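Local coordinates for protein 2-hydroxyisobutanoyl-CoA mutase large subunit (Aquincola tertiaricarbonis, PDB 4R3U) that works with its small cobalamin-binding partner subunit to interconvert 2-hydroxyisobutyryl-CoA and (S)-3-hydroxybutyryl-CoA, at residues A260-N274 with I450-A463. Sequence-based numbering, arbitrary orientation.
Sequences AGSSPLQEAAFTLAN and IEQGWFQKQIADFA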
loop_
_atom_site.group_PDB
_atom_site.type_symbol
_atom_site.label_atom_id
_atom_site.label_comp_id
_atom_site.label_asym_id
_atom_site.label_seq_id
_atom_site.Cartn_x
_atom_site.Cartn_y
_atom_site.Cartn_z
ATOM N N ALA A 260 -19.524 2.275 -12.911
ATOM C CA ALA A 260 -20.278 2.095 -14.154
ATOM C C ALA A 260 -19.391 2.493 -15.376
ATOM O O ALA A 260 -19.809 2.307 -16.515
ATOM C CB ALA A 260 -21.548 2.934 -14.131
ATOM N N GLY A 261 -18.232 3.112 -15.105
ATOM C CA GLY A 261 -17.227 3.511 -16.085
ATOM C C GLY A 261 -16.919 4.982 -16.221
ATOM O O GLY A 261 -16.364 5.393 -17.245
ATOM N N SER A 262 -17.333 5.805 -15.244
ATOM C CA SER A 262 -17.130 7.261 -15.331
ATOM C C SER A 262 -15.711 7.685 -14.993
ATOM O O SER A 262 -14.911 6.928 -14.439
ATOM C CB SER A 262 -18.115 8.009 -14.431
ATOM O OG SER A 262 -17.577 8.312 -13.146
ATOM N N SER A 263 -15.425 8.929 -15.300
ATOM C CA SER A 263 -14.175 9.555 -14.947
ATOM C C SER A 263 -14.375 10.113 -13.523
ATOM O O SER A 263 -15.530 10.344 -13.120
ATOM C CB SER A 263 -13.898 10.715 -15.907
ATOM O OG SER A 263 -14.932 11.671 -15.764
ATOM N N PRO A 264 -13.287 10.413 -12.769
ATOM C CA PRO A 264 -13.455 11.085 -11.470
ATOM C C PRO A 264 -14.226 12.431 -11.558
ATOM O O PRO A 264 -14.932 12.786 -10.626
ATOM C CB PRO A 264 -12.008 11.282 -11.011
ATOM C CG PRO A 264 -11.258 10.183 -11.684
ATOM C CD PRO A 264 -11.860 10.157 -13.041
ATOM N N LEU A 265 -14.121 13.151 -12.683
ATOM C CA LEU A 265 -14.837 14.408 -12.911
ATOM C C LEU A 265 -16.336 14.167 -13.076
ATOM O O LEU A 265 -17.131 14.923 -12.528
ATOM C CB LEU A 265 -14.281 15.178 -14.129
ATOM C CG LEU A 265 -14.961 16.539 -14.453
ATOM C CD1 LEU A 265 -14.863 17.520 -13.270
ATOM C CD2 LEU A 265 -14.404 17.136 -15.717
ATOM N N GLN A 266 -16.722 13.123 -13.825
ATOM C CA GLN A 266 -18.132 12.754 -14.008
ATOM C C GLN A 266 -18.701 12.284 -12.669
ATOM O O GLN A 266 -19.795 12.693 -12.284
ATOM C CB GLN A 266 -18.295 11.685 -15.091
ATOM C CG GLN A 266 -18.065 12.206 -16.508
ATOM C CD GLN A 266 -17.644 11.124 -17.474
ATOM O OE1 GLN A 266 -17.468 9.959 -17.126
ATOM N NE2 GLN A 266 -17.396 11.495 -18.702
ATOM N N GLU A 267 -17.913 11.524 -11.916
ATOM C CA GLU A 267 -18.297 11.049 -10.602
ATOM C C GLU A 267 -18.656 12.225 -9.684
ATOM O O GLU A 267 -19.805 12.321 -9.224
ATOM C CB GLU A 267 -17.170 10.211 -9.984
ATOM C CG GLU A 267 -17.507 9.841 -8.554
ATOM C CD GLU A 267 -16.419 9.234 -7.712
ATOM O OE1 GLU A 267 -15.259 9.190 -8.174
ATOM O OE2 GLU A 267 -16.726 8.828 -6.567
ATOM N N ALA A 268 -17.676 13.119 -9.452
ATOM C CA ALA A 268 -17.808 14.313 -8.620
ATOM C C ALA A 268 -18.967 15.211 -9.061
ATOM O O ALA A 268 -19.860 15.513 -8.263
ATOM C CB ALA A 268 -16.489 15.100 -8.616
ATOM N N ALA A 269 -18.962 15.621 -10.332
ATOM C CA ALA A 269 -19.980 16.521 -10.888
ATOM C C ALA A 269 -21.387 15.957 -10.952
ATOM O O ALA A 269 -22.318 16.673 -10.621
ATOM C CB ALA A 269 -19.549 17.026 -12.252
ATOM N N PHE A 270 -21.558 14.679 -11.355
ATOM C CA PHE A 270 -22.898 14.070 -11.450
ATOM C C PHE A 270 -23.533 13.830 -10.072
ATOM O O PHE A 270 -24.754 13.927 -9.950
ATOM C CB PHE A 270 -22.895 12.807 -12.331
ATOM C CG PHE A 270 -22.411 12.958 -13.767
ATOM C CD1 PHE A 270 -22.186 14.218 -14.322
ATOM C CD2 PHE A 270 -22.221 11.845 -14.572
ATOM C CE1 PHE A 270 -21.758 14.352 -15.636
ATOM C CE2 PHE A 270 -21.838 11.990 -15.904
ATOM C CZ PHE A 270 -21.590 13.239 -16.418
ATOM N N THR A 271 -22.703 13.612 -9.032
ATOM C CA THR A 271 -23.153 13.436 -7.656
ATOM C C THR A 271 -23.646 14.784 -7.131
ATOM O O THR A 271 -24.718 14.850 -6.499
ATOM C CB THR A 271 -22.047 12.826 -6.780
ATOM O OG1 THR A 271 -21.588 11.632 -7.392
ATOM C CG2 THR A 271 -22.527 12.499 -5.371
ATOM N N LEU A 272 -22.884 15.854 -7.414
ATOM C CA LEU A 272 -23.292 17.200 -7.041
ATOM C C LEU A 272 -24.568 17.638 -7.774
ATOM O O LEU A 272 -25.434 18.256 -7.150
ATOM C CB LEU A 272 -22.144 18.201 -7.183
ATOM C CG LEU A 272 -21.015 18.016 -6.156
ATOM C CD1 LEU A 272 -19.954 19.066 -6.322
ATOM C CD2 LEU A 272 -21.545 18.009 -4.716
ATOM N N ALA A 273 -24.740 17.215 -9.056
ATOM C CA ALA A 273 -25.962 17.488 -9.849
ATOM C C ALA A 273 -27.191 16.887 -9.152
ATOM O O ALA A 273 -28.230 17.541 -9.052
ATOM C CB ALA A 273 -25.813 16.940 -11.264
ATOM N N ASN A 274 -27.038 15.659 -8.625
ATOM C CA ASN A 274 -28.055 14.911 -7.876
ATOM C C ASN A 274 -28.376 15.592 -6.546
ATOM O O ASN A 274 -29.556 15.724 -6.207
ATOM C CB ASN A 274 -27.612 13.462 -7.669
ATOM C CG ASN A 274 -27.754 12.611 -8.919
ATOM O OD1 ASN A 274 -28.433 12.984 -9.888
ATOM N ND2 ASN A 274 -27.187 11.408 -8.901
ATOM N N ILE A 450 -31.437 12.822 -17.337
ATOM C CA ILE A 450 -31.541 11.397 -16.990
ATOM C C ILE A 450 -32.533 10.792 -17.979
ATOM O O ILE A 450 -32.248 9.748 -18.564
ATOM C CB ILE A 450 -31.952 11.163 -15.496
ATOM C CG1 ILE A 450 -30.764 11.434 -14.535
ATOM C CG2 ILE A 450 -32.536 9.763 -15.281
ATOM C CD1 ILE A 450 -31.102 11.395 -13.002
ATOM N N GLU A 451 -33.661 11.498 -18.230
ATOM C CA GLU A 451 -34.670 11.077 -19.209
ATOM C C GLU A 451 -34.109 11.060 -20.652
ATOM O O GLU A 451 -34.555 10.251 -21.464
ATOM C CB GLU A 451 -35.920 11.957 -19.119
ATOM C CG GLU A 451 -36.762 11.722 -17.874
ATOM C CD GLU A 451 -37.847 12.751 -17.591
ATOM O OE1 GLU A 451 -37.950 13.754 -18.339
ATOM O OE2 GLU A 451 -38.590 12.556 -16.600
ATOM N N GLN A 452 -33.137 11.943 -20.966
ATOM C CA GLN A 452 -32.495 12.013 -22.295
ATOM C C GLN A 452 -31.316 10.994 -22.384
ATOM O O GLN A 452 -30.736 10.824 -23.460
ATOM C CB GLN A 452 -31.968 13.444 -22.579
ATOM C CG GLN A 452 -33.031 14.536 -22.828
ATOM C CD GLN A 452 -32.464 15.965 -22.808
ATOM O OE1 GLN A 452 -31.288 16.213 -23.125
ATOM N NE2 GLN A 452 -33.287 16.952 -22.440
ATOM N N GLY A 453 -30.947 10.389 -21.243
ATOM C CA GLY A 453 -29.837 9.452 -21.108
ATOM C C GLY A 453 -28.470 10.089 -21.280
ATOM O O GLY A 453 -27.511 9.405 -21.650
ATOM N N TRP A 454 -28.379 11.404 -21.011
ATOM C CA TRP A 454 -27.188 12.231 -21.168
ATOM C C TRP A 454 -26.010 11.840 -20.257
ATOM O O TRP A 454 -24.863 11.794 -20.726
ATOM C CB TRP A 454 -27.570 13.710 -20.991
ATOM C CG TRP A 454 -26.462 14.708 -21.209
ATOM C CD1 TRP A 454 -26.103 15.295 -22.387
ATOM C CD2 TRP A 454 -25.651 15.319 -20.191
ATOM N NE1 TRP A 454 -25.112 16.227 -22.167
ATOM C CE2 TRP A 454 -24.821 16.264 -20.830
ATOM C CE3 TRP A 454 -25.558 15.166 -18.795
ATOM C CZ2 TRP A 454 -23.918 17.058 -20.123
ATOM C CZ3 TRP A 454 -24.645 15.934 -18.095
ATOM C CH2 TRP A 454 -23.848 16.881 -18.754
ATOM N N PHE A 455 -26.286 11.606 -18.966
ATOM C CA PHE A 455 -25.290 11.227 -17.967
ATOM C C PHE A 455 -24.718 9.891 -18.320
ATOM O O PHE A 455 -23.502 9.744 -18.383
ATOM C CB PHE A 455 -25.926 11.163 -16.556
ATOM C CG PHE A 455 -26.357 12.508 -16.010
ATOM C CD1 PHE A 455 -25.422 13.399 -15.480
ATOM C CD2 PHE A 455 -27.694 12.889 -16.031
ATOM C CE1 PHE A 455 -25.820 14.643 -14.986
ATOM C CE2 PHE A 455 -28.091 14.112 -15.492
ATOM C CZ PHE A 455 -27.153 14.984 -14.978
ATOM N N GLN A 456 -25.616 8.927 -18.560
ATOM C CA GLN A 456 -25.376 7.527 -18.912
ATOM C C GLN A 456 -24.539 7.423 -20.204
ATOM O O GLN A 456 -23.664 6.565 -20.275
ATOM C CB GLN A 456 -26.717 6.745 -19.047
ATOM C CG GLN A 456 -27.734 6.910 -17.869
ATOM C CD GLN A 456 -28.736 8.092 -17.932
ATOM O OE1 GLN A 456 -28.391 9.281 -17.805
ATOM N NE2 GLN A 456 -30.034 7.778 -18.024
ATOM N N LYS A 457 -24.769 8.304 -21.198
ATOM C CA LYS A 457 -24.015 8.265 -22.453
ATOM C C LYS A 457 -22.586 8.723 -22.228
ATOM O O LYS A 457 -21.663 8.172 -22.832
ATOM C CB LYS A 457 -24.706 9.048 -23.575
ATOM C CG LYS A 457 -25.835 8.254 -24.236
ATOM C CD LYS A 457 -26.793 9.145 -25.061
ATOM C CE LYS A 457 -27.987 8.385 -25.589
ATOM N NZ LYS A 457 -29.015 9.301 -26.155
ATOM N N GLN A 458 -22.399 9.686 -21.311
ATOM C CA GLN A 458 -21.078 10.180 -20.982
ATOM C C GLN A 458 -20.266 9.138 -20.239
ATOM O O GLN A 458 -19.097 8.931 -20.573
ATOM C CB GLN A 458 -21.174 11.470 -20.197
ATOM C CG GLN A 458 -21.218 12.711 -21.070
ATOM C CD GLN A 458 -21.190 13.896 -20.159
ATOM O OE1 GLN A 458 -20.125 14.347 -19.682
ATOM N NE2 GLN A 458 -22.380 14.318 -19.782
ATOM N N ILE A 459 -20.900 8.453 -19.264
ATOM C CA ILE A 459 -20.311 7.365 -18.478
ATOM C C ILE A 459 -19.866 6.241 -19.450
ATOM O O ILE A 459 -18.713 5.802 -19.401
ATOM C CB ILE A 459 -21.314 6.845 -17.409
ATOM C CG1 ILE A 459 -21.661 7.940 -16.376
ATOM C CG2 ILE A 459 -20.755 5.621 -16.707
ATOM C CD1 ILE A 459 -22.925 7.669 -15.458
ATOM N N ALA A 460 -20.784 5.826 -20.356
ATOM C CA ALA A 460 -20.563 4.761 -21.344
ATOM C C ALA A 460 -19.390 5.031 -22.284
ATOM O O ALA A 460 -18.699 4.100 -22.696
ATOM C CB ALA A 460 -21.831 4.491 -22.128
ATOM N N ASP A 461 -19.169 6.299 -22.625
ATOM C CA ASP A 461 -18.058 6.712 -23.475
ATOM C C ASP A 461 -16.746 6.527 -22.740
ATOM O O ASP A 461 -15.785 6.047 -23.335
ATOM C CB ASP A 461 -18.222 8.179 -23.911
ATOM C CG ASP A 461 -19.301 8.404 -24.940
ATOM O OD1 ASP A 461 -19.882 7.397 -25.428
ATOM O OD2 ASP A 461 -19.562 9.580 -25.269
ATOM N N PHE A 462 -16.695 6.904 -21.449
ATOM C CA PHE A 462 -15.468 6.751 -20.686
ATOM C C PHE A 462 -15.138 5.257 -20.492
ATOM O O PHE A 462 -14.017 4.849 -20.807
ATOM C CB PHE A 462 -15.503 7.552 -19.373
ATOM C CG PHE A 462 -14.122 7.922 -18.885
ATOM C CD1 PHE A 462 -13.381 8.925 -19.519
ATOM C CD2 PHE A 462 -13.565 7.290 -17.783
ATOM C CE1 PHE A 462 -12.091 9.259 -19.071
ATOM C CE2 PHE A 462 -12.292 7.652 -17.317
ATOM C CZ PHE A 462 -11.566 8.631 -17.957
ATOM N N ALA A 463 -16.154 4.456 -20.087
ATOM C CA ALA A 463 -16.105 3.003 -19.908
ATOM C C ALA A 463 -15.537 2.318 -21.166
ATOM O O ALA A 463 -14.673 1.447 -21.024
ATOM C CB ALA A 463 -17.509 2.456 -19.602
#
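Phe270 sits as a knob in the hole formed by Trp454, Phe455, Gln458 and Ile459, where two nearly antiparallel helices pack against each other in the TIM-barrel mutase subunit. Phe455 meets it in a T-shaped (edge-to-face) pair, planes at 80°, with Phe455 CD1 coming down over the centre of the Phe270 ring, 3.5 Å from Phe270 CG. The opposite face of that ring is covered by CB of Gln266, one turn back on its own helix. Trp454 approaches obliquely, and the Gln458 amide lies across the far end, NE2 3.6 Å from Phe270 CZ; Ile459 CG1 closes one edge. With an alanine here, the edge of Phe455 would probably lose the face it points into and a gap would open within the aromatic cluster. At the N-terminal end of helix 264-283, a capping box pairs Ser263 OG with the N-H of Gln266, and Ser263 N with Gln266 OE1. The capped Ser263 lies against one face of Phe462, whose CG is anti to the backbone N (chi1 -154°), carrying the ring across to the cap. Nearby, Ala260, which touches cobalamin, also packs on Ile459. Gly261, at positive phi in a Schellman motif, brings its CA to 3.7 Å from Ala463 CB, where any side chain on it would clash. Over the Phe462 face, Ser263 CB makes a CH-pi contact 3.7 Å from the ring centroid, only 9° off the normal.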